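Local coordinates for protein phosphosugar isomerase (PDB 5UQI) that probably interconverts D-ribulose 5-phosphate and D-arabinose 5-phosphate as a sugar isomerase of the SIS family, in lipopolysaccharide biosynthesis, at residues A[16-21]-A[155-160]; A[119-125]-A[135-141]. One frame throughout, in Å; residues are numbered along the deposited sequence.

Interaction 1 of 2, residues A[16-21]-A[155-160]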
loop_
_atom_site.group_PDB
_atom_site.type_symbol
_atom_site.label_atom_id
_atom_site.label_comp_id
_atom_site.label_asym_id
_atom_site.label_seq_id
_atom_site.Cartn_x
_atom_site.Cartn_y
_atom_site.Cartn_z
ATOM N N ASN A 16 20.202 0.176 4.495
ATOM C CA ASN A 16 19.381 -1.038 4.561
ATOM C C ASN A 16 18.061 -0.768 3.813
ATOM O O ASN A 16 17.558 -1.636 3.073
ATOM C CB ASN A 16 19.075 -1.438 6.013
ATOM C CG ASN A 16 20.267 -2.084 6.679
ATOM O OD1 ASN A 16 21.259 -2.369 5.996
ATOM N ND2 ASN A 16 20.182 -2.337 7.978
ATOM N N GLU A 17 17.483 0.407 4.036
ATOM C CA GLU A 17 16.193 0.718 3.341
ATOM C C GLU A 17 16.358 0.864 1.840
ATOM O O GLU A 17 15.556 0.365 1.032
ATOM C CB GLU A 17 15.479 1.977 3.938
ATOM C CG GLU A 17 15.106 1.764 5.381
ATOM C CD GLU A 17 14.009 2.691 5.837
ATOM O OE1 GLU A 17 13.410 3.390 4.985
ATOM O OE2 GLU A 17 13.801 2.733 7.059
ATOM N N LEU A 18 17.476 1.475 1.451
ATOM C CA LEU A 18 17.813 1.614 0.053
ATOM C C LEU A 18 17.904 0.217 -0.593
ATOM O O LEU A 18 17.361 0.033 -1.676
ATOM C CB LEU A 18 19.151 2.362 -0.061
ATOM C CG LEU A 18 19.694 2.660 -1.488
ATOM C CD1 LEU A 18 18.992 3.860 -2.097
ATOM C CD2 LEU A 18 21.195 2.931 -1.460
ATOM N N LYS A 19 18.563 -0.723 0.078
ATOM C CA LYS A 19 18.705 -2.084 -0.483
ATOM C C LYS A 19 17.351 -2.757 -0.687
ATOM O O LYS A 19 17.127 -3.430 -1.693
ATOM C CB LYS A 19 19.590 -2.954 0.391
ATOM C CG LYS A 19 21.066 -2.591 0.258
ATOM C CD LYS A 19 21.888 -3.560 1.124
ATOM C CE LYS A 19 21.971 -4.967 0.508
ATOM N NZ LYS A 19 22.073 -6.053 1.534
ATOM N N ALA A 20 16.472 -2.568 0.285
ATOM C CA ALA A 20 15.123 -3.189 0.203
ATOM C C ALA A 20 14.366 -2.655 -1.017
ATOM O O ALA A 20 13.665 -3.397 -1.698
ATOM C CB ALA A 20 14.392 -2.916 1.517
ATOM N N VAL A 21 14.489 -1.365 -1.278
ATOM C CA VAL A 21 13.847 -0.763 -2.463
ATOM C C VAL A 21 14.449 -1.352 -3.751
ATOM O O VAL A 21 13.721 -1.780 -4.645
ATOM C CB VAL A 21 13.934 0.762 -2.433
ATOM C CG1 VAL A 21 13.409 1.394 -3.726
ATOM C CG2 VAL A 21 13.148 1.267 -1.211
ATOM N N SER A 155 10.363 -0.570 8.510
ATOM C CA SER A 155 11.356 0.435 8.105
ATOM C C SER A 155 11.576 0.066 6.663
ATOM O O SER A 155 10.994 0.707 5.772
ATOM C CB SER A 155 12.640 0.300 8.961
ATOM O OG SER A 155 12.924 -1.104 9.090
ATOM N N CYS A 156 12.297 -1.036 6.411
ATOM C CA CYS A 156 12.397 -1.497 5.028
ATOM C C CYS A 156 10.963 -1.742 4.467
ATOM O O CYS A 156 10.706 -1.336 3.336
ATOM C CB CYS A 156 13.184 -2.773 4.925
ATOM S SG CYS A 156 14.905 -2.497 5.394
ATOM N N SER A 157 10.077 -2.414 5.207
ATOM C CA SER A 157 8.794 -2.802 4.583
ATOM C C SER A 157 7.873 -1.581 4.336
ATOM O O SER A 157 7.290 -1.488 3.239
ATOM C CB SER A 157 8.042 -3.812 5.404
ATOM O OG SER A 157 7.836 -3.240 6.685
ATOM N N SER A 158 7.727 -0.684 5.310
ATOM C CA SER A 158 6.854 0.482 5.139
ATOM C C SER A 158 7.398 1.377 4.038
ATOM O O SER A 158 6.614 1.935 3.246
ATOM C CB SER A 158 6.707 1.214 6.515
ATOM O OG SER A 158 8.025 1.327 7.126
ATOM N N THR A 159 8.712 1.519 3.953
ATOM C CA THR A 159 9.275 2.346 2.904
ATOM C C THR A 159 9.095 1.687 1.552
ATOM O O THR A 159 8.759 2.385 0.634
ATOM C CB THR A 159 10.782 2.649 3.140
ATOM O OG1 THR A 159 10.835 3.506 4.307
ATOM C CG2 THR A 159 11.467 3.348 1.926
ATOM N N VAL A 160 9.290 0.353 1.435
ATOM C CA VAL A 160 9.125 -0.258 0.125
ATOM C C VAL A 160 7.684 -0.115 -0.400
ATOM O O VAL A 160 7.443 0.151 -1.603
ATOM C CB VAL A 160 9.500 -1.756 0.200
ATOM C CG1 VAL A 160 9.197 -2.404 -1.111
ATOM C CG2 VAL A 160 11.007 -1.864 0.455
#
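The carboxylate of Glu17 has Ser155 and Thr159 on the same side of its plane. The backbone O of Ser155 lies over this face, 3.6 Å from Glu17 CD. Near the rim, Thr159 OG1 donates a hydrogen bond to Glu17 OE1 at 2.7 Å. It comes in from above the plane, 42° out of it. The other oxygen, Glu17 OE2, lies 3.3 Å from Ser155 CB. Glu17 reaches this place because CG is anti to its carbonyl carbon (chi1 -62°) and the chain beyond is extended. The Glu17 and Thr159 side chains cross at about a right angle.

Beside this polar contact, on the more buried side, the two helices meet through small groups. Ala20 CB points at the partner helix and touches Cys156 CB at 3.6 Å and Val160 CG2 at 3.7 Å. The Cys156 sulfur turns toward the backbone of helix 3-25 and lies 3.6 Å from Asn16 O. Val21 CG2 meets Val160 CG2 at 4.1 Å as the two valines slide past each other in opposite directions.

The axes of the two segments cross at 51°, with a closest approach of 8.9 Å. The contact thus lays the N-terminal helix 3-25 against the first turn of helix 156-175. The amide end of Asn16 is held by Ala147 O, and Ser155 OG by Ala153 O and Ala147 N, so the preceding loop is tied in as well. The contact therefore joins one short polar bond at its partly exposed side to close apolar packing around Ala20.

Interaction 2 of 2, residues A[119-125]-A[135-141]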
loop_
_atom_site.group_PDB
_atom_site.type_symbol
_atom_site.label_atom_id
_atom_site.label_comp_id
_atom_site.label_asym_id
_atom_site.label_seq_id
_atom_site.Cartn_x
_atom_site.Cartn_y
_atom_site.Cartn_z
ATOM N N TYR A 119 -14.153 -5.811 -5.313
ATOM C CA TYR A 119 -12.894 -6.373 -5.759
ATOM C C TYR A 119 -11.805 -6.014 -4.751
ATOM O O TYR A 119 -11.716 -4.826 -4.352
ATOM C CB TYR A 119 -12.565 -5.759 -7.119
ATOM C CG TYR A 119 -11.486 -6.511 -7.831
ATOM C CD1 TYR A 119 -10.159 -6.289 -7.595
ATOM C CD2 TYR A 119 -11.808 -7.534 -8.736
ATOM C CE1 TYR A 119 -9.145 -7.002 -8.217
ATOM C CE2 TYR A 119 -10.800 -8.244 -9.347
ATOM C CZ TYR A 119 -9.478 -7.980 -9.120
ATOM O OH TYR A 119 -8.452 -8.689 -9.753
ATOM N N LEU A 120 -11.105 -7.029 -4.267
ATOM C CA LEU A 120 -10.115 -6.881 -3.178
ATOM C C LEU A 120 -8.731 -7.103 -3.715
ATOM O O LEU A 120 -8.431 -8.111 -4.319
ATOM C CB LEU A 120 -10.382 -7.855 -2.012
ATOM C CG LEU A 120 -11.816 -7.862 -1.470
ATOM C CD1 LEU A 120 -11.834 -8.945 -0.363
ATOM C CD2 LEU A 120 -12.272 -6.457 -0.982
ATOM N N ILE A 121 -7.807 -6.171 -3.396
ATOM C CA ILE A 121 -6.410 -6.269 -3.758
ATOM C C ILE A 121 -5.625 -6.301 -2.456
ATOM O O ILE A 121 -5.957 -5.549 -1.544
ATOM C CB ILE A 121 -6.009 -4.979 -4.548
ATOM C CG1 ILE A 121 -6.784 -4.984 -5.887
ATOM C CG2 ILE A 121 -4.499 -4.921 -4.793
ATOM C CD1 ILE A 121 -6.674 -3.623 -6.565
ATOM N N SER A 122 -4.613 -7.139 -2.351
ATOM C CA SER A 122 -3.751 -7.128 -1.185
ATOM C C SER A 122 -2.333 -6.719 -1.554
ATOM O O SER A 122 -1.840 -7.053 -2.623
ATOM C CB SER A 122 -3.699 -8.469 -0.425
ATOM O OG SER A 122 -3.174 -9.507 -1.347
ATOM N N PHE A 123 -1.676 -5.946 -0.667
ATOM C CA PHE A 123 -0.248 -5.743 -0.766
ATOM C C PHE A 123 0.372 -6.404 0.440
ATOM O O PHE A 123 0.179 -5.927 1.600
ATOM C CB PHE A 123 0.059 -4.209 -0.642
ATOM C CG PHE A 123 -0.268 -3.332 -1.857
ATOM C CD1 PHE A 123 -0.994 -3.757 -2.968
ATOM C CD2 PHE A 123 0.095 -1.951 -1.811
ATOM C CE1 PHE A 123 -1.247 -2.913 -4.038
ATOM C CE2 PHE A 123 -0.209 -1.095 -2.871
ATOM C CZ PHE A 123 -0.846 -1.566 -3.995
ATOM N N THR A 124 1.139 -7.503 0.262
ATOM C CA THR A 124 1.744 -8.268 1.363
ATOM C C THR A 124 3.089 -8.786 0.893
ATOM O O THR A 124 3.353 -8.722 -0.315
ATOM C CB THR A 124 0.883 -9.478 1.844
ATOM O OG1 THR A 124 1.022 -10.589 0.922
ATOM C CG2 THR A 124 -0.641 -9.112 1.963
ATOM N N ARG A 125 3.829 -9.368 1.814
ATOM C CA ARG A 125 5.127 -9.895 1.460
ATOM C C ARG A 125 5.018 -11.273 0.820
ATOM O O ARG A 125 6.072 -11.815 0.432
ATOM C CB ARG A 125 6.016 -9.910 2.697
ATOM C CG ARG A 125 5.803 -11.034 3.648
ATOM C CD ARG A 125 6.697 -10.860 4.886
ATOM N NE ARG A 125 6.235 -11.802 5.870
ATOM C CZ ARG A 125 6.288 -11.637 7.194
ATOM N NH1 ARG A 125 6.770 -10.508 7.712
ATOM N NH2 ARG A 125 5.818 -12.596 8.002
ATOM N N CYS A 135 -7.825 -12.493 -1.292
ATOM C CA CYS A 135 -8.120 -11.397 -2.170
ATOM C C CYS A 135 -8.243 -11.784 -3.641
ATOM O O CYS A 135 -7.823 -12.882 -4.067
ATOM C CB CYS A 135 -7.057 -10.276 -2.020
ATOM S SG CYS A 135 -7.263 -9.390 -0.417
ATOM N N ASP A 136 -8.894 -10.939 -4.423
ATOM C CA ASP A 136 -8.999 -11.196 -5.856
ATOM C C ASP A 136 -7.686 -11.019 -6.597
ATOM O O ASP A 136 -7.418 -11.720 -7.588
ATOM C CB ASP A 136 -10.044 -10.321 -6.481
ATOM C CG ASP A 136 -11.381 -10.528 -5.842
ATOM O OD1 ASP A 136 -12.023 -11.598 -6.139
ATOM O OD2 ASP A 136 -11.856 -9.764 -5.015
ATOM N N LEU A 137 -6.887 -10.017 -6.194
ATOM C CA LEU A 137 -5.574 -9.791 -6.763
ATOM C C LEU A 137 -4.611 -9.638 -5.597
ATOM O O LEU A 137 -4.702 -8.672 -4.794
ATOM C CB LEU A 137 -5.565 -8.577 -7.709
ATOM C CG LEU A 137 -4.166 -8.271 -8.260
ATOM C CD1 LEU A 137 -3.653 -9.370 -9.193
ATOM C CD2 LEU A 137 -4.231 -6.951 -8.988
ATOM N N SER A 138 -3.685 -10.582 -5.508
ATOM C CA SER A 138 -2.535 -10.486 -4.589
ATOM C C SER A 138 -1.341 -9.877 -5.285
ATOM O O SER A 138 -0.837 -10.413 -6.335
ATOM C CB SER A 138 -2.157 -11.889 -4.027
ATOM O OG SER A 138 -0.878 -11.838 -3.392
ATOM N N VAL A 139 -0.837 -8.776 -4.692
ATOM C CA VAL A 139 0.360 -8.162 -5.174
ATOM C C VAL A 139 1.426 -8.467 -4.141
ATOM O O VAL A 139 1.302 -8.095 -2.934
ATOM C CB VAL A 139 0.168 -6.636 -5.290
ATOM C CG1 VAL A 139 1.463 -5.985 -5.715
ATOM C CG2 VAL A 139 -0.942 -6.308 -6.254
ATOM N N GLU A 140 2.507 -9.117 -4.551
ATOM C CA GLU A 140 3.532 -9.558 -3.612
ATOM C C GLU A 140 4.642 -8.502 -3.662
ATOM O O GLU A 140 5.154 -8.139 -4.746
ATOM C CB GLU A 140 4.033 -10.977 -3.956
ATOM C CG GLU A 140 5.061 -11.537 -2.995
ATOM C CD GLU A 140 5.431 -12.984 -3.365
ATOM O OE1 GLU A 140 6.293 -13.084 -4.252
ATOM O OE2 GLU A 140 4.860 -13.995 -2.859
ATOM N N ILE A 141 4.929 -7.912 -2.504
ATOM C CA ILE A 141 5.981 -6.900 -2.395
ATOM C C ILE A 141 6.983 -7.509 -1.419
ATOM O O ILE A 141 6.845 -7.342 -0.206
ATOM C CB ILE A 141 5.430 -5.575 -1.851
ATOM C CG1 ILE A 141 4.278 -5.087 -2.774
ATOM C CG2 ILE A 141 6.600 -4.563 -1.740
ATOM C CD1 ILE A 141 3.587 -3.807 -2.357
HETATM O O HOH W 1 -0.397 -9.952 -1.498
#
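Tyr119 and Asp136 meet at one end of a parallel strand pair. Strands 120-124 and 137-140 belong to a beta-alpha-beta unit, with helix 130-134 in the crossover, in the parallel sheet of the SIS domain. Asp136 CB sits over one face of the Tyr119 ring, 3.7 Å from its centroid, as a CH-pi contact. The ring and carboxylate planes are 28° apart. Leu137 CB comes to the ring edge instead, 3.5 Å from Tyr119 OH. The Asp136 carboxylate then turns to the backbone. Its OD2 takes the N-H of Leu120 at 2.9 Å through the anti lone pair, in a nearly straight bond (165°).

From there the strands run in register. N-H groups of Leu137, Ser122, Val139, Thr124 and Ile141 bond across to the facing carbonyls.

One face of the sheet carries Ile121, Phe123, Leu137 and Val139. Phe123 and Val139 lie side by side, pointing the same way, with Phe123 CD1 3.9 Å from Val139 CB. Ile141 CD1 reaches in obliquely near the base of the same ring, 3.9 Å from Phe123 CG. Helices 32-41 and 156-175 cover this face.

The opposite face carries the small side chains of Ser122, Thr124 and Ser138, under helix 130-134. Cys135 SG packs here against Ser122 CB. Ser138 OG also bonds to His127 ND1, and Thr124 OG1 to Ser126 N and Ser129 OG, all beyond the two strands. Ser122 OG stands between its backbone N and carbonyl carbon (chi1 61°), which directs it to a water. The water lies 2.8 Å from Ser122 OG and 2.7 Å from Ser138 OG. It also bonds to Thr124 OG1 and donates to Val139 O at 2.9 Å.

Overall arrangement
The centres of interactions 1 and 2 are 19 Å apart, yet the two touch. Val160 CG1 of helix 156-175 packs on Ile141 CG2, just after strand 137-140, at 3.4 Å. This strand and helix follow each other in the chain, and interaction 2 is nested in the loop that interaction 1 closes. One end of each comes toward the bound arabinose-5-phosphate. The Ser155 side chain is about 9 Å from the ligand, and its neighbour Pro154 lines the pocket. The Arg125 side chain is about 6 Å from the bound arabinose-5-phosphate. Asn99 of the pocket links the two: Ser157 touches it, and Arg125 NH1 makes a weak hydrogen bond to its OD1.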